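Local coordinates for protein CurH (Lyngbya majuscula, PDB 3KG7) that probably catalyses the dehydration of a beta-hydroxyacyl intermediate, serving as the dehydratase domain of the CurH module of the curacin polyketide synthase, at residues H27-L32 with T85-L90; V52-M57 with Q117-M122; H9-N14 with A196-H201; I71-P76 with W229-M234. All blocks are in the same frame, centred on the assembly; numbering follows the deposited sequence.

Interaction 1: H27-L32 with T85-L90; sequences HQDINL and TRETQL
The carbonyl oxygen of Arg-86 is gripped by two donors arriving from opposite faces of its plane. One is the backbone N of Ile-30, 2.8 Å from Arg-86 O in a nearly straight bond (169°); the other is the hydroxyl OG1 of Thr-88, which reaches Arg-86 O at 2.9 Å from well above the carbonyl plane. With OG1 opposite its own carbonyl carbon (chi1 -44°), Thr-88 also turns its methyl CG2 to CD1 of Ile-30, 3.7 Å away, so one side chain bonds the backbone with its hydroxyl and packs on Ile-30 with its methyl. Around this point, Gln-28 and Thr-88 exchange a pair of backbone bonds, and Arg-86 N returns one to Ile-30 O. Past the last bridged pair, Asn-31 and Thr-85 lie side by side: Thr-85 OG1 lies near the amide plane of Asn-31 and accepts ND2 at 2.9 Å, while Asn-31 OD1 takes the backbone N of Asn-34. The methyl CG2 of Thr-85 meets Asp-29 OD1 at 3.5 Å. With an alanine in place of Thr-85, Asn-31 ND2 would probably lose this acceptor, leaving the amide freer to turn about its bond to Asn-34. On the face of His-27 and Gln-89, the Gln-89 amide bonds to Glu-17 and Ala-19 of the second subunit. This is the antiparallel strand pairing of a hot-dog sheet, here close to the dimer contact.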
loop_
_atom_site.group_PDB
_atom_site.type_symbol
_atom_site.label_atom_id
_atom_site.label_comp_id
_atom_site.label_asym_id
_atom_site.label_seq_id
_atom_site.Cartn_x
_atom_site.Cartn_y
_atom_site.Cartn_z
ATOM N N HIS C 27 5.377 3.482 4.043
ATOM C CA HIS C 27 4.560 4.509 4.671
ATOM C C HIS C 27 4.804 4.623 6.161
ATOM O O HIS C 27 4.923 3.614 6.852
ATOM C CB HIS C 27 3.082 4.290 4.359
ATOM C CG HIS C 27 2.526 3.009 4.889
ATOM N ND1 HIS C 27 1.688 2.961 5.985
ATOM C CD2 HIS C 27 2.668 1.730 4.466
ATOM C CE1 HIS C 27 1.338 1.707 6.215
ATOM N NE2 HIS C 27 1.921 0.940 5.310
ATOM N N GLN C 28 4.887 5.858 6.646
ATOM C CA GLN C 28 5.087 6.136 8.068
ATOM C C GLN C 28 4.551 7.507 8.410
ATOM O O GLN C 28 4.314 8.327 7.525
ATOM C CB GLN C 28 6.574 6.106 8.424
ATOM C CG GLN C 28 7.354 7.291 7.871
ATOM C CD GLN C 28 8.846 7.089 7.941
ATOM O OE1 GLN C 28 9.376 6.699 8.980
ATOM N NE2 GLN C 28 9.538 7.353 6.834
ATOM N N ASP C 29 4.388 7.758 9.702
ATOM C CA ASP C 29 4.036 9.081 10.179
ATOM C C ASP C 29 5.285 9.776 10.689
ATOM O O ASP C 29 5.923 9.307 11.636
ATOM C CB ASP C 29 2.945 8.995 11.250
ATOM C CG ASP C 29 1.584 8.650 10.661
ATOM O OD1 ASP C 29 0.568 9.189 11.142
ATOM O OD2 ASP C 29 1.522 7.851 9.699
ATOM N N ILE C 30 5.643 10.885 10.050
ATOM C CA ILE C 30 6.844 11.602 10.426
ATOM C C ILE C 30 6.508 12.741 11.366
ATOM O O ILE C 30 5.667 13.580 11.061
ATOM C CB ILE C 30 7.621 12.106 9.204
ATOM C CG1 ILE C 30 7.972 10.922 8.291
ATOM C CG2 ILE C 30 8.871 12.883 9.657
ATOM C CD1 ILE C 30 8.912 11.247 7.123
ATOM N N ASN C 31 7.163 12.737 12.524
ATOM C CA ASN C 31 7.098 13.828 13.492
ATOM C C ASN C 31 8.353 13.828 14.362
ATOM O O ASN C 31 9.249 13.005 14.160
ATOM C CB ASN C 31 5.840 13.715 14.347
ATOM C CG ASN C 31 5.620 12.317 14.865
ATOM O OD1 ASN C 31 6.549 11.670 15.366
ATOM N ND2 ASN C 31 4.391 11.832 14.740
ATOM N N LEU C 32 8.415 14.741 15.328
ATOM C CA LEU C 32 9.590 14.852 16.191
ATOM C C LEU C 32 9.728 13.692 17.177
ATOM O O LEU C 32 10.812 13.429 17.677
ATOM C CB LEU C 32 9.627 16.208 16.902
ATOM C CG LEU C 32 9.896 17.424 15.999
ATOM C CD1 LEU C 32 10.130 18.669 16.837
ATOM C CD2 LEU C 32 11.069 17.195 15.041
ATOM N N THR C 85 2.383 16.164 12.670
ATOM C CA THR C 85 2.596 14.839 12.097
ATOM C C THR C 85 2.295 14.918 10.620
ATOM O O THR C 85 1.253 15.417 10.224
ATOM C CB THR C 85 1.654 13.779 12.738
ATOM O OG1 THR C 85 2.092 13.492 14.068
ATOM C CG2 THR C 85 1.623 12.469 11.936
ATOM N N ARG C 86 3.219 14.425 9.811
ATOM C CA ARG C 86 3.007 14.320 8.379
ATOM C C ARG C 86 3.016 12.866 7.942
ATOM O O ARG C 86 3.998 12.152 8.129
ATOM C CB ARG C 86 4.054 15.138 7.612
ATOM C CG ARG C 86 3.903 16.622 7.845
ATOM C CD ARG C 86 4.257 17.407 6.621
ATOM N NE ARG C 86 3.154 18.274 6.231
ATOM C CZ ARG C 86 2.428 18.116 5.135
ATOM N NH1 ARG C 86 2.687 17.136 4.280
ATOM N NH2 ARG C 86 1.444 18.953 4.888
ATOM N N GLU C 87 1.890 12.440 7.386
ATOM C CA GLU C 87 1.712 11.116 6.806
ATOM C C GLU C 87 2.553 11.040 5.528
ATOM O O GLU C 87 2.259 11.726 4.554
ATOM C CB GLU C 87 0.230 10.961 6.484
ATOM C CG GLU C 87 -0.237 9.589 6.062
ATOM C CD GLU C 87 -1.755 9.529 5.903
ATOM O OE1 GLU C 87 -2.464 10.170 6.716
ATOM O OE2 GLU C 87 -2.234 8.843 4.976
ATOM N N THR C 88 3.597 10.219 5.538
ATOM C CA THR C 88 4.581 10.221 4.462
ATOM C C THR C 88 4.586 8.904 3.683
ATOM O O THR C 88 4.404 7.842 4.262
ATOM C CB THR C 88 5.973 10.520 5.041
ATOM O OG1 THR C 88 5.868 11.607 5.974
ATOM C CG2 THR C 88 6.953 10.895 3.948
ATOM N N GLN C 89 4.780 8.984 2.370
ATOM C CA GLN C 89 4.777 7.801 1.515
ATOM C C GLN C 89 5.886 7.885 0.486
ATOM O O GLN C 89 5.953 8.849 -0.281
ATOM C CB GLN C 89 3.430 7.642 0.808
ATOM C CG GLN C 89 2.304 7.179 1.718
ATOM C CD GLN C 89 1.073 6.715 0.965
ATOM O OE1 GLN C 89 1.056 6.683 -0.262
ATOM N NE2 GLN C 89 0.029 6.355 1.702
ATOM N N LEU C 90 6.771 6.887 0.492
ATOM C CA LEU C 90 7.782 6.743 -0.549
ATOM C C LEU C 90 7.308 5.630 -1.468
ATOM O O LEU C 90 7.104 4.496 -1.022
ATOM C CB LEU C 90 9.144 6.410 0.054
ATOM C CG LEU C 90 10.332 6.300 -0.907
ATOM C CD1 LEU C 90 11.642 6.628 -0.197
ATOM C CD2 LEU C 90 10.408 4.915 -1.556
#

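Interaction 2: V52-M57 with Q117-M122; sequences VSYIAM and QQHASM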
loop_
_atom_site.group_PDB
_atom_site.type_symbol
_atom_site.label_atom_id
_atom_site.label_comp_id
_atom_site.label_asym_id
_atom_site.label_seq_id
_atom_site.Cartn_x
_atom_site.Cartn_y
_atom_site.Cartn_z
ATOM N N VAL C 52 18.401 15.502 0.545
ATOM C CA VAL C 52 19.218 14.281 0.443
ATOM C C VAL C 52 18.712 13.090 1.285
ATOM O O VAL C 52 19.099 11.946 1.037
ATOM C CB VAL C 52 20.738 14.533 0.688
ATOM C CG1 VAL C 52 21.307 15.462 -0.386
ATOM C CG2 VAL C 52 21.008 15.064 2.102
ATOM N N SER C 53 17.832 13.361 2.248
ATOM C CA SER C 53 17.221 12.314 3.075
ATOM C C SER C 53 16.485 11.298 2.234
ATOM O O SER C 53 16.495 10.102 2.534
ATOM C CB SER C 53 16.243 12.909 4.084
ATOM O OG SER C 53 16.870 13.921 4.839
ATOM N N TYR C 54 15.835 11.775 1.183
ATOM C CA TYR C 54 15.074 10.886 0.312
ATOM C C TYR C 54 15.979 9.956 -0.481
ATOM O O TYR C 54 15.598 8.823 -0.756
ATOM C CB TYR C 54 14.125 11.687 -0.583
ATOM C CG TYR C 54 13.290 12.645 0.232
ATOM C CD1 TYR C 54 12.461 12.178 1.248
ATOM C CD2 TYR C 54 13.352 14.019 0.012
ATOM C CE1 TYR C 54 11.710 13.057 2.020
ATOM C CE2 TYR C 54 12.594 14.896 0.766
ATOM C CZ TYR C 54 11.782 14.411 1.767
ATOM O OH TYR C 54 11.033 15.275 2.514
ATOM N N ILE C 55 17.185 10.424 -0.805
ATOM C CA ILE C 55 18.181 9.574 -1.436
ATOM C C ILE C 55 18.542 8.470 -0.453
ATOM O O ILE C 55 18.575 7.288 -0.818
ATOM C CB ILE C 55 19.456 10.343 -1.861
ATOM C CG1 ILE C 55 19.097 11.618 -2.636
ATOM C CG2 ILE C 55 20.351 9.434 -2.714
ATOM C CD1 ILE C 55 20.245 12.597 -2.817
ATOM N N ALA C 56 18.798 8.869 0.795
ATOM C CA ALA C 56 19.070 7.941 1.882
ATOM C C ALA C 56 17.998 6.872 1.955
ATOM O O ALA C 56 18.311 5.680 2.018
ATOM C CB ALA C 56 19.138 8.685 3.182
HETATM N N MSE C 57 16.739 7.306 1.926
HETATM C CA MSE C 57 15.598 6.388 2.038
HETATM C C MSE C 57 15.549 5.392 0.883
HETATM O O MSE C 57 15.337 4.195 1.082
HETATM C CB MSE C 57 14.287 7.162 2.111
HETATM C CG MSE C 57 14.119 7.925 3.397
HETATM SE SE MSE C 57 12.451 8.916 3.408
HETATM C CE MSE C 57 11.213 7.500 3.911
ATOM N N GLN C 117 1.362 16.521 -0.974
ATOM C CA GLN C 117 2.433 17.377 -1.457
ATOM C C GLN C 117 3.611 16.497 -1.804
ATOM O O GLN C 117 3.971 15.621 -1.029
ATOM C CB GLN C 117 2.855 18.362 -0.364
ATOM C CG GLN C 117 1.741 19.283 0.153
ATOM C CD GLN C 117 2.242 20.300 1.178
ATOM O OE1 GLN C 117 3.346 20.846 1.056
ATOM N NE2 GLN C 117 1.427 20.564 2.187
ATOM N N GLN C 118 4.220 16.730 -2.961
ATOM C CA GLN C 118 5.393 15.961 -3.348
ATOM C C GLN C 118 6.671 16.646 -2.871
ATOM O O GLN C 118 6.794 17.865 -2.932
ATOM C CB GLN C 118 5.418 15.725 -4.858
ATOM C CG GLN C 118 6.213 14.477 -5.268
ATOM C CD GLN C 118 6.422 14.357 -6.768
ATOM O OE1 GLN C 118 5.570 14.765 -7.561
ATOM N NE2 GLN C 118 7.566 13.796 -7.164
ATOM N N HIS C 119 7.618 15.854 -2.394
ATOM C CA HIS C 119 8.865 16.391 -1.886
ATOM C C HIS C 119 10.066 15.992 -2.739
ATOM O O HIS C 119 11.051 16.741 -2.828
ATOM C CB HIS C 119 9.046 15.983 -0.427
ATOM C CG HIS C 119 7.899 16.386 0.443
ATOM N ND1 HIS C 119 7.634 17.701 0.764
ATOM C CD2 HIS C 119 6.936 15.650 1.045
ATOM C CE1 HIS C 119 6.560 17.757 1.528
ATOM N NE2 HIS C 119 6.119 16.525 1.717
ATOM N N ALA C 120 9.971 14.828 -3.381
ATOM C CA ALA C 120 11.088 14.304 -4.154
ATOM C C ALA C 120 10.686 13.334 -5.269
ATOM O O ALA C 120 9.664 12.648 -5.181
ATOM C CB ALA C 120 12.105 13.646 -3.225
ATOM N N SER C 121 11.509 13.303 -6.319
ATOM C CA SER C 121 11.423 12.287 -7.362
ATOM C C SER C 121 12.832 11.892 -7.772
ATOM O O SER C 121 13.751 12.713 -7.704
ATOM C CB SER C 121 10.670 12.820 -8.580
ATOM O OG SER C 121 11.264 14.017 -9.052
HETATM N N MSE C 122 13.001 10.645 -8.191
HETATM C CA MSE C 122 14.284 10.169 -8.715
HETATM C C MSE C 122 14.134 8.803 -9.372
HETATM O O MSE C 122 13.078 8.172 -9.277
HETATM C CB MSE C 122 15.345 10.106 -7.613
HETATM C CG MSE C 122 15.100 9.031 -6.575
HETATM SE SE MSE C 122 15.646 9.584 -4.786
HETATM C CE MSE C 122 14.334 11.006 -4.500
#
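The central helix of a hot-dog fold lies against the concave side of its sheet, and here that packing rests on Tyr-54, whose side chain reaches Ala-120, His-119 and Met-122 of strand 117-122. The axes of segments 52-57 and 117-122 come within 8.8 Å and cross at -58°. Tyr-54 sets its ring opposite its own carbonyl carbon (chi1 -51°), which sends it out along the strand. Three parts of the side chain then meet three partners along the strand: CB lies 4.0 Å from the methyl CE of Met-122, CD2 touches Ala-120 CB at 3.5 Å, and the hydroxyl OH reaches His-119 CB at 3.6 Å.

That His-119 and Ala-120 both turn toward the helix, although they are neighbours in a strand, follows from a classic beta bulge in which the two face Val-105 of the adjacent strand. The imidazole of His-119 is held at both nitrogens, ND1 by the carbonyl of Gln-75 and NE2 by the hydroxyl of Ser-107, which fixes its rotation beside the tyrosine. Within the strand, Gln-118 NE2 bonds to Ala-120 O at 3.1 Å, almost straight (174°) but from above the carbonyl plane.

Met-122, present as selenomethionine, bends at its second and third torsions; the selenium lies 4.2 Å from Ile-55 CA, and the last bend turns CE to Tyr-54 CB. Ile-55 and Met-122 both also pack on Ile-71 of strand 66-73.

Interaction 3: H9-N14 with A196-H201; sequences HRLLGN and AGEPIH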
loop_
_atom_site.group_PDB
_atom_site.type_symbol
_atom_site.label_atom_id
_atom_site.label_comp_id
_atom_site.label_asym_id
_atom_site.label_seq_id
_atom_site.Cartn_x
_atom_site.Cartn_y
_atom_site.Cartn_z
ATOM N N HIS C 9 10.758 -0.431 9.902
ATOM C CA HIS C 9 12.076 0.184 9.817
ATOM C C HIS C 9 12.014 1.622 10.321
ATOM O O HIS C 9 11.123 2.381 9.933
ATOM C CB HIS C 9 12.523 0.183 8.358
ATOM C CG HIS C 9 13.995 0.354 8.172
ATOM N ND1 HIS C 9 14.546 1.481 7.601
ATOM C CD2 HIS C 9 15.034 -0.468 8.464
ATOM C CE1 HIS C 9 15.861 1.352 7.556
ATOM N NE2 HIS C 9 16.182 0.177 8.074
ATOM N N ARG C 10 12.959 1.993 11.181
ATOM C CA ARG C 10 13.052 3.364 11.699
ATOM C C ARG C 10 13.020 4.446 10.622
ATOM O O ARG C 10 12.359 5.477 10.792
ATOM C CB ARG C 10 14.311 3.553 12.552
ATOM C CG ARG C 10 14.017 3.939 13.978
ATOM C CD ARG C 10 15.081 4.848 14.575
ATOM N NE ARG C 10 14.472 5.936 15.339
ATOM C CZ ARG C 10 13.984 5.825 16.575
ATOM N NH1 ARG C 10 14.030 4.668 17.223
ATOM N NH2 ARG C 10 13.441 6.882 17.166
ATOM N N LEU C 11 13.743 4.213 9.525
ATOM C CA LEU C 11 13.873 5.202 8.464
ATOM C C LEU C 11 12.725 5.159 7.451
ATOM O O LEU C 11 12.154 6.196 7.120
ATOM C CB LEU C 11 15.221 5.056 7.756
ATOM C CG LEU C 11 15.562 6.054 6.643
ATOM C CD1 LEU C 11 15.810 7.427 7.187
ATOM C CD2 LEU C 11 16.784 5.581 5.876
ATOM N N LEU C 12 12.387 3.968 6.967
ATOM C CA LEU C 12 11.425 3.843 5.882
ATOM C C LEU C 12 9.969 3.695 6.334
ATOM O O LEU C 12 9.050 4.024 5.586
ATOM C CB LEU C 12 11.812 2.679 4.971
ATOM C CG LEU C 12 12.944 2.920 3.974
ATOM C CD1 LEU C 12 13.248 1.623 3.273
ATOM C CD2 LEU C 12 12.570 3.975 2.968
ATOM N N GLY C 13 9.763 3.203 7.549
ATOM C CA GLY C 13 8.424 2.898 8.018
ATOM C C GLY C 13 7.991 1.513 7.587
ATOM O O GLY C 13 8.806 0.579 7.531
ATOM N N ASN C 14 6.706 1.398 7.270
ATOM C CA ASN C 14 6.097 0.131 6.911
ATOM C C ASN C 14 6.190 -0.166 5.434
ATOM O O ASN C 14 5.902 0.698 4.615
ATOM C CB ASN C 14 4.630 0.136 7.318
ATOM C CG ASN C 14 4.450 0.280 8.787
ATOM O OD1 ASN C 14 4.445 -0.704 9.523
ATOM N ND2 ASN C 14 4.292 1.514 9.235
ATOM N N ALA C 196 19.810 2.394 12.062
ATOM C CA ALA C 196 19.118 1.109 11.919
ATOM C C ALA C 196 19.611 0.286 10.721
ATOM O O ALA C 196 18.817 -0.343 10.006
ATOM C CB ALA C 196 17.596 1.341 11.825
ATOM N N GLY C 197 20.917 0.295 10.493
ATOM C CA GLY C 197 21.499 -0.563 9.474
ATOM C C GLY C 197 21.244 -0.115 8.053
ATOM O O GLY C 197 21.580 -0.827 7.110
ATOM N N GLU C 198 20.644 1.059 7.892
ATOM C CA GLU C 198 20.542 1.691 6.577
ATOM C C GLU C 198 21.945 2.111 6.076
ATOM O O GLU C 198 22.802 2.498 6.879
ATOM C CB GLU C 198 19.544 2.869 6.606
ATOM C CG GLU C 198 19.963 4.131 7.388
ATOM C CD GLU C 198 20.063 3.927 8.895
ATOM O OE1 GLU C 198 19.042 3.611 9.546
ATOM O OE2 GLU C 198 21.174 4.095 9.437
ATOM N N PRO C 199 22.188 2.025 4.751
ATOM C CA PRO C 199 23.533 2.294 4.217
ATOM C C PRO C 199 24.081 3.645 4.655
ATOM O O PRO C 199 25.257 3.753 5.024
ATOM C CB PRO C 199 23.332 2.302 2.701
ATOM C CG PRO C 199 22.021 1.647 2.458
ATOM C CD PRO C 199 21.213 1.687 3.695
ATOM N N ILE C 200 23.233 4.670 4.605
ATOM C CA ILE C 200 23.625 6.037 4.968
ATOM C C ILE C 200 22.423 6.808 5.497
ATOM O O ILE C 200 21.394 6.919 4.830
ATOM C CB ILE C 200 24.296 6.789 3.793
ATOM C CG1 ILE C 200 24.957 8.087 4.270
ATOM C CG2 ILE C 200 23.305 7.071 2.662
ATOM C CD1 ILE C 200 25.868 8.723 3.225
ATOM N N HIS C 201 22.547 7.319 6.717
ATOM C CA HIS C 201 21.486 8.103 7.313
ATOM C C HIS C 201 21.409 9.468 6.650
ATOM O O HIS C 201 22.449 10.038 6.304
ATOM C CB HIS C 201 21.724 8.282 8.807
ATOM C CG HIS C 201 20.543 8.849 9.533
ATOM N ND1 HIS C 201 20.356 10.207 9.705
ATOM C CD2 HIS C 201 19.468 8.244 10.095
ATOM C CE1 HIS C 201 19.225 10.410 10.358
ATOM N NE2 HIS C 201 18.666 9.237 10.605
#
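Arg-10 and Ala-196 bring their CA atoms to 6.5 Å where a loop turn of helical backbone angles, closed by mutual bonds between the backbones of His-9 and Gly-13, faces an irregular loop that bends at Gly-197 with positive phi. In the double hot-dog fold this joins the loop ahead of strand 14-17 in the first half to the loop that leads into helix 202-207 in the second.

The ring of His-9 reaches across to the second loop. Its CG stands anti to the backbone N (chi1 -161°), a setting that lets ND1 accept a weak bond from Leu-12 N, in the ring plane, while NE2 gives a weak, more bent one to Ala-196 O at 3.3 Å. At the ring edge, CE1 meets Glu-198 CB at 4.1 Å. Putting an alanine at His-9 would probably leave Ala-196 O without this donor and open a gap beside the aliphatic part of Glu-198.

Glu-198 curls back, bent at its second torsion (-67°), and its carboxylate receives the backbone N of Ala-196: OE1 on its syn side at 2.9 Å, OE2 more weakly. The loop is thus tied to itself, and the methylenes of Glu-198 remain turned to Leu-11; the Leu-11 side chain crosses that of Glu-198 at about a right angle, its CD2 3.8 Å from Glu-198 CG. Leu-11 also packs on Pro-202 and on Ala-60 of helix 52-62. At the outer margin, the CB atoms of Arg-10 and Ala-196 meet at 4.0 Å.

Interaction 4: I71-P76 with W229-M234; sequences INFQQP and WRVKEM
Ile-71 and Val-231 form a hydrogen-bonded antiparallel pair, with Ile-71 N reaching Val-231 O at 3.0 Å and Val-231 N returning to Ile-71 O at 2.9 Å. Two residues on, Phe-73 N bonds to Trp-229 O at 3.1 Å; the N-H points straight at the oxygen (177°) yet comes from above the carbonyl plane. On the buried face the side chains of Ile-71 and Val-231 lie side by side, CD1 of Ile-71 3.9 Å from Val-231 CB. The two methyls of Val-231 divide the work: CG1, anti to its backbone N (chi1 176°), faces Ile-71 CD1, while CG2 meets CZ of Phe-73 at 4.1 Å. The edge of the Phe-73 ring is turned to the backbone, Trp-229 N standing in its plane.

The pairing belongs to the seam of the double hot-dog, where strand 66-73 of the first half runs beside strand 225-236 of the second. Trp-229 and Arg-230 form a classic beta bulge facing Thr-282 of strand 274-286. From there the extended Arg-230 runs along the indole, with CH2 of Trp-229 centred 4.1 Å above the plane of its guanidinium, though Arg-230 touches a crystal neighbour that may influence this pose. Trp-229 also makes a cation-pi contact with Lys-284.

Farther on, the chain turns a corner at Lys-232, where a second classic bulge, Lys-232 with Glu-233, faces Asn-279. This turn brings CB of Met-234, a selenomethionine, to within 4.2 Å of Ile-71 CD1. Ile-55 and Leu-59 of helix 52-62 cover Met-234.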
loop_
_atom_site.group_PDB
_atom_site.type_symbol
_atom_site.label_atom_id
_atom_site.label_comp_id
_atom_site.label_asym_id
_atom_site.label_seq_id
_atom_site.Cartn_x
_atom_site.Cartn_y
_atom_site.Cartn_z
ATOM N N ILE C 71 17.589 13.259 -9.667
ATOM C CA ILE C 71 16.958 13.532 -8.387
ATOM C C ILE C 71 16.476 14.971 -8.378
ATOM O O ILE C 71 17.241 15.883 -8.695
ATOM C CB ILE C 71 17.932 13.305 -7.205
ATOM C CG1 ILE C 71 18.480 11.868 -7.220
ATOM C CG2 ILE C 71 17.232 13.604 -5.872
ATOM C CD1 ILE C 71 19.813 11.697 -6.503
ATOM N N ASN C 72 15.202 15.163 -8.044
ATOM C CA ASN C 72 14.642 16.506 -7.865
ATOM C C ASN C 72 13.927 16.674 -6.533
ATOM O O ASN C 72 13.238 15.759 -6.051
ATOM C CB ASN C 72 13.675 16.867 -8.990
ATOM C CG ASN C 72 14.240 16.583 -10.362
ATOM O OD1 ASN C 72 14.391 15.417 -10.751
ATOM N ND2 ASN C 72 14.538 17.642 -11.113
ATOM N N PHE C 73 14.099 17.845 -5.935
ATOM C CA PHE C 73 13.362 18.190 -4.732
ATOM C C PHE C 73 12.368 19.287 -5.056
ATOM O O PHE C 73 12.718 20.313 -5.645
ATOM C CB PHE C 73 14.293 18.632 -3.609
ATOM C CG PHE C 73 15.525 17.799 -3.491
ATOM C CD1 PHE C 73 15.440 16.449 -3.158
ATOM C CD2 PHE C 73 16.781 18.361 -3.717
ATOM C CE1 PHE C 73 16.585 15.671 -3.061
ATOM C CE2 PHE C 73 17.942 17.583 -3.618
ATOM C CZ PHE C 73 17.842 16.238 -3.287
ATOM N N GLN C 74 11.120 19.043 -4.682
ATOM C CA GLN C 74 10.052 20.008 -4.851
ATOM C C GLN C 74 9.895 20.776 -3.531
ATOM O O GLN C 74 10.880 21.305 -2.996
ATOM C CB GLN C 74 8.763 19.291 -5.276
ATOM C CG GLN C 74 8.840 18.586 -6.640
ATOM C CD GLN C 74 9.661 17.295 -6.618
ATOM O OE1 GLN C 74 9.340 16.352 -5.901
ATOM N NE2 GLN C 74 10.719 17.249 -7.419
ATOM N N GLN C 75 8.679 20.844 -2.993
ATOM C CA GLN C 75 8.489 21.530 -1.714
ATOM C C GLN C 75 9.048 20.703 -0.551
ATOM O O GLN C 75 8.993 19.468 -0.571
ATOM C CB GLN C 75 7.035 21.958 -1.482
ATOM C CG GLN C 75 5.977 21.088 -2.142
ATOM C CD GLN C 75 4.651 21.824 -2.316
ATOM O OE1 GLN C 75 4.487 22.969 -1.865
ATOM N NE2 GLN C 75 3.696 21.170 -2.975
ATOM N N PRO C 76 9.644 21.388 0.438
ATOM C CA PRO C 76 10.161 20.717 1.634
ATOM C C PRO C 76 9.073 20.127 2.535
ATOM O O PRO C 76 7.957 20.652 2.586
ATOM C CB PRO C 76 10.896 21.838 2.380
ATOM C CG PRO C 76 10.319 23.094 1.861
ATOM C CD PRO C 76 9.910 22.837 0.451
ATOM N N TRP C 229 18.117 21.630 -4.832
ATOM C CA TRP C 229 17.095 21.682 -5.873
ATOM C C TRP C 229 17.092 20.454 -6.786
ATOM O O TRP C 229 16.030 19.952 -7.168
ATOM C CB TRP C 229 17.246 22.970 -6.687
ATOM C CG TRP C 229 16.261 23.101 -7.809
ATOM C CD1 TRP C 229 14.904 22.929 -7.740
ATOM C CD2 TRP C 229 16.554 23.447 -9.169
ATOM N NE1 TRP C 229 14.338 23.138 -8.975
ATOM C CE2 TRP C 229 15.326 23.458 -9.870
ATOM C CE3 TRP C 229 17.735 23.744 -9.865
ATOM C CZ2 TRP C 229 15.246 23.757 -11.237
ATOM C CZ3 TRP C 229 17.654 24.039 -11.226
ATOM C CH2 TRP C 229 16.416 24.045 -11.895
ATOM N N ARG C 230 18.281 19.992 -7.154
ATOM C CA ARG C 230 18.425 18.745 -7.896
ATOM C C ARG C 230 19.831 18.166 -7.771
ATOM O O ARG C 230 20.792 18.886 -7.475
ATOM C CB ARG C 230 18.007 18.904 -9.371
ATOM C CG ARG C 230 18.981 19.656 -10.263
ATOM C CD ARG C 230 18.516 19.639 -11.718
ATOM N NE ARG C 230 19.103 20.745 -12.484
ATOM C CZ ARG C 230 18.784 21.071 -13.736
ATOM N NH1 ARG C 230 17.872 20.383 -14.418
ATOM N NH2 ARG C 230 19.386 22.096 -14.315
ATOM N N VAL C 231 19.924 16.855 -7.980
ATOM C CA VAL C 231 21.187 16.121 -7.979
ATOM C C VAL C 231 21.212 15.238 -9.221
ATOM O O VAL C 231 20.302 14.436 -9.430
ATOM C CB VAL C 231 21.331 15.229 -6.716
ATOM C CG1 VAL C 231 22.613 14.393 -6.780
ATOM C CG2 VAL C 231 21.313 16.071 -5.454
ATOM N N LYS C 232 22.242 15.393 -10.046
ATOM C CA LYS C 232 22.360 14.612 -11.271
ATOM C C LYS C 232 22.463 13.122 -10.963
ATOM O O LYS C 232 21.641 12.338 -11.427
ATOM C CB LYS C 232 23.561 15.092 -12.092
ATOM C CG LYS C 232 23.941 14.201 -13.277
ATOM C CD LYS C 232 23.095 14.465 -14.522
ATOM C CE LYS C 232 23.457 13.478 -15.622
ATOM N NZ LYS C 232 22.945 13.917 -16.943
ATOM N N GLU C 233 23.461 12.745 -10.168
ATOM C CA GLU C 233 23.689 11.342 -9.823
ATOM C C GLU C 233 24.245 11.211 -8.413
ATOM O O GLU C 233 24.978 12.082 -7.936
ATOM C CB GLU C 233 24.617 10.664 -10.851
ATOM C CG GLU C 233 25.061 9.239 -10.487
ATOM C CD GLU C 233 24.871 8.229 -11.621
ATOM O OE1 GLU C 233 23.980 8.444 -12.474
ATOM O OE2 GLU C 233 25.595 7.205 -11.651
HETATM N N MSE C 234 23.871 10.122 -7.751
HETATM C CA MSE C 234 24.432 9.769 -6.458
HETATM C C MSE C 234 24.669 8.262 -6.435
HETATM O O MSE C 234 23.751 7.473 -6.654
HETATM C CB MSE C 234 23.508 10.207 -5.316
HETATM C CG MSE C 234 24.232 10.529 -4.011
HETATM SE SE MSE C 234 24.388 9.015 -2.785
HETATM C CE MSE C 234 26.073 9.413 -1.880
#

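Three of the contacts draw on the first hot-dog's sheet and differ with their depth. Interaction 1 lies toward the dimer contact and mixes backbone pairing with polar side chains; interaction 2, wholly buried, is apolar packing of helix on sheet without a hydrogen bond across it. Interaction 4, whose centre lies about 7 Å from that of interaction 2, crosses the seam between halves, its Ile-71 face buried and its Arg-230 face at the surface. Interaction 3 joins the same two halves by loops alone, with one weak bond and aliphatic touches. From helix 52-62, Met-57 meets Gln-28 of interaction 1 and Leu-12 of interaction 3. Interactions 1 and 3 also bond directly, Gln-28 NE2 to Leu-11 O at 2.9 Å.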